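Local atomic coordinates of hypothetical UPF0271 protein TTHB195 (Thermus thermophilus, PDB entry 2DFA), a protein that probably cleaves 5-oxoproline to L-glutamate at the expense of ATP, as one subunit of a three-component 5-oxoprolinase. Residues G56-A61 with P104-K109. Numbering follows the deposited sequence.
Sequences GVAVGA and PLHHVK
His107 lays its imidazole flat over the backbone of Gly60, whose CA sits 3.4 Å from the ring centroid and 18° off the normal, a close CH-pi contact with no side chain on Gly60 to stand in between. The ring gets there because CG falls between the backbone N and the carbonyl carbon (chi1 63°), folding it back over the strand. Next to it, the His106 ring takes the methyl of Ala58 over one face, CB to centroid 3.7 Å. A 2.8 Å hydrogen bond joins His106 ND1 to His107 ND1, either of which could be the donor, with His107 ND1 in the plane of the His106 ring.

Backbone bonds run alongside: His106 N to Val59 O (2.7 Å), Ala61 N to His107 O (2.9 Å) and Lys109 N to Ala61 O (2.8 Å). The last two flank Val108, so loop 104-109 joins the edge of strand 58-62 through one parallel bridge, Ala61 with Val108. Val108 also bonds through its backbone to Pro140, linking toward strand 141-143 in what is probably a beta/alpha barrel akin to those of the glycoside hydrolase/deacetylase clan.

The far nitrogens of the imidazoles are also engaged, His106 NE2 by the C-terminal carboxylate of Phe250 and His107 NE2 by Asn32 OD1. Putting an alanine at His107 would probably uncover Gly60 CA and leave His106 ND1 without its mate, its ring freer to turn. Leu105 CD1 and Val108 CG2 each lie 4.3 Å from Ala61 CB, while the extended Lys109 chain carries NZ to a salt bridge with Glu163.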
ATOM      1  N   GLY A  56      26.465 -16.308  -9.435  1.00 40.82           N
ATOM      2  CA  GLY A  56      26.710 -17.397  -8.505  1.00 39.74           C
ATOM      3  C   GLY A  56      26.671 -16.984  -7.042  1.00 39.65           C
ATOM      4  O   GLY A  56      27.434 -17.501  -6.223  1.00 38.22           O
ATOM      5  N   VAL A  57      25.781 -16.049  -6.719  1.00 38.11           N
ATOM      6  CA  VAL A  57      25.620 -15.553  -5.351  1.00 36.63           C
ATOM      7  C   VAL A  57      24.468 -16.302  -4.673  1.00 36.99           C
ATOM      8  O   VAL A  57      23.415 -16.508  -5.279  1.00 34.47           O
ATOM      9  CB  VAL A  57      25.297 -14.039  -5.357  1.00 38.46           C
ATOM     10  CG1 VAL A  57      25.023 -13.549  -3.940  1.00 36.14           C
ATOM     11  CG2 VAL A  57      26.461 -13.261  -5.973  1.00 37.43           C
ATOM     12  N   ALA A  58      24.675 -16.716  -3.426  1.00 36.16           N
ATOM     13  CA  ALA A  58      23.646 -17.438  -2.676  1.00 35.59           C
ATOM     14  C   ALA A  58      22.580 -16.441  -2.235  1.00 34.50           C
ATOM     15  O   ALA A  58      22.903 -15.357  -1.765  1.00 35.50           O
ATOM     16  CB  ALA A  58      24.255 -18.115  -1.458  1.00 33.11           C
ATOM     17  N   VAL A  59      21.315 -16.818  -2.367  1.00 34.15           N
ATOM     18  CA  VAL A  59      20.232 -15.912  -1.998  1.00 31.58           C
ATOM     19  C   VAL A  59      19.493 -16.314  -0.728  1.00 31.34           C
ATOM     20  O   VAL A  59      19.106 -17.468  -0.554  1.00 32.21           O
ATOM     21  CB  VAL A  59      19.215 -15.793  -3.162  1.00 32.70           C
ATOM     22  CG1 VAL A  59      18.004 -14.957  -2.734  1.00 30.04           C
ATOM     23  CG2 VAL A  59      19.897 -15.165  -4.366  1.00 30.64           C
ATOM     24  N   GLY A  60      19.303 -15.341   0.158  1.00 30.14           N
ATOM     25  CA  GLY A  60      18.585 -15.579   1.396  1.00 29.57           C
ATOM     26  C   GLY A  60      17.475 -14.543   1.496  1.00 30.49           C
ATOM     27  O   GLY A  60      17.505 -13.537   0.785  1.00 28.95           O
ATOM     28  N   ALA A  61      16.502 -14.781   2.372  1.00 30.73           N
ATOM     29  CA  ALA A  61      15.388 -13.846   2.545  1.00 31.08           C
ATOM     30  C   ALA A  61      15.738 -12.751   3.543  1.00 30.21           C
ATOM     31  O   ALA A  61      16.394 -12.996   4.555  1.00 29.97           O
ATOM     32  CB  ALA A  61      14.136 -14.597   3.008  1.00 30.78           C
ATOM     33  N   PRO A 104      18.139 -22.674  -4.534  1.00 38.64           N
ATOM     34  CA  PRO A 104      17.598 -22.963  -3.206  1.00 37.89           C
ATOM     35  C   PRO A 104      17.575 -21.686  -2.368  1.00 36.76           C
ATOM     36  O   PRO A 104      18.255 -20.711  -2.695  1.00 33.97           O
ATOM     37  CB  PRO A 104      18.593 -23.974  -2.657  1.00 40.02           C
ATOM     38  CG  PRO A 104      19.902 -23.414  -3.169  1.00 40.32           C
ATOM     39  CD  PRO A 104      19.571 -23.029  -4.612  1.00 39.58           C
ATOM     40  N   LEU A 105      16.775 -21.684  -1.307  1.00 36.18           N
ATOM     41  CA  LEU A 105      16.729 -20.543  -0.399  1.00 34.62           C
ATOM     42  C   LEU A 105      17.888 -20.841   0.546  1.00 35.15           C
ATOM     43  O   LEU A 105      17.860 -21.823   1.285  1.00 35.95           O
ATOM     44  CB  LEU A 105      15.414 -20.512   0.378  1.00 34.38           C
ATOM     45  CG  LEU A 105      15.314 -19.373   1.393  1.00 35.15           C
ATOM     46  CD1 LEU A 105      15.399 -18.023   0.673  1.00 33.61           C
ATOM     47  CD2 LEU A 105      14.009 -19.501   2.170  1.00 33.65           C
ATOM     48  N   HIS A 106      18.908 -19.994   0.511  1.00 34.38           N
ATOM     49  CA  HIS A 106      20.116 -20.197   1.303  1.00 34.43           C
ATOM     50  C   HIS A 106      20.045 -19.883   2.793  1.00 34.11           C
ATOM     51  O   HIS A 106      20.612 -20.607   3.616  1.00 34.78           O
ATOM     52  CB  HIS A 106      21.253 -19.408   0.650  1.00 35.27           C
ATOM     53  CG  HIS A 106      22.573 -19.555   1.337  1.00 36.70           C
ATOM     54  ND1 HIS A 106      23.102 -18.573   2.147  1.00 35.82           N
ATOM     55  CD2 HIS A 106      23.489 -20.552   1.302  1.00 37.60           C
ATOM     56  CE1 HIS A 106      24.292 -18.956   2.574  1.00 37.54           C
ATOM     57  NE2 HIS A 106      24.550 -20.152   2.078  1.00 37.12           N
ATOM     58  N   HIS A 107      19.354 -18.807   3.151  1.00 33.07           N
ATOM     59  CA  HIS A 107      19.256 -18.427   4.552  1.00 31.18           C
ATOM     60  C   HIS A 107      18.143 -17.405   4.756  1.00 29.36           C
ATOM     61  O   HIS A 107      17.423 -17.058   3.822  1.00 28.68           O
ATOM     62  CB  HIS A 107      20.578 -17.799   5.011  1.00 30.62           C
ATOM     63  CG  HIS A 107      20.917 -16.528   4.293  1.00 31.94           C
ATOM     64  ND1 HIS A 107      21.458 -16.508   3.024  1.00 32.21           N
ATOM     65  CD2 HIS A 107      20.739 -15.232   4.643  1.00 32.23           C
ATOM     66  CE1 HIS A 107      21.596 -15.256   2.625  1.00 34.02           C
ATOM     67  NE2 HIS A 107      21.165 -14.462   3.590  1.00 32.37           N
ATOM     68  N   VAL A 108      18.008 -16.952   5.994  1.00 29.69           N
ATOM     69  CA  VAL A 108      17.042 -15.920   6.339  1.00 29.59           C
ATOM     70  C   VAL A 108      17.751 -14.952   7.270  1.00 30.40           C
ATOM     71  O   VAL A 108      18.516 -15.359   8.151  1.00 32.14           O
ATOM     72  CB  VAL A 108      15.792 -16.481   7.056  1.00 29.95           C
ATOM     73  CG1 VAL A 108      14.892 -15.318   7.505  1.00 29.57           C
ATOM     74  CG2 VAL A 108      15.014 -17.400   6.119  1.00 28.61           C
ATOM     75  N   LYS A 109      17.510 -13.664   7.053  1.00 31.20           N
ATOM     76  CA  LYS A 109      18.094 -12.614   7.866  1.00 31.45           C
ATOM     77  C   LYS A 109      17.114 -11.442   7.902  1.00 31.30           C
ATOM     78  O   LYS A 109      16.868 -10.800   6.880  1.00 30.64           O
ATOM     79  CB  LYS A 109      19.411 -12.132   7.262  1.00 32.85           C
ATOM     80  CG  LYS A 109      20.014 -10.927   7.972  1.00 36.80           C
ATOM     81  CD  LYS A 109      21.198 -10.381   7.175  1.00 39.24           C
ATOM     82  CE  LYS A 109      21.788  -9.134   7.804  1.00 41.88           C
ATOM     83  NZ  LYS A 109      22.814  -8.531   6.900  1.00 43.25           N
TER
HETATM   84  O   HOH W   1      20.639 -19.518  -3.274  1.00 34.30           O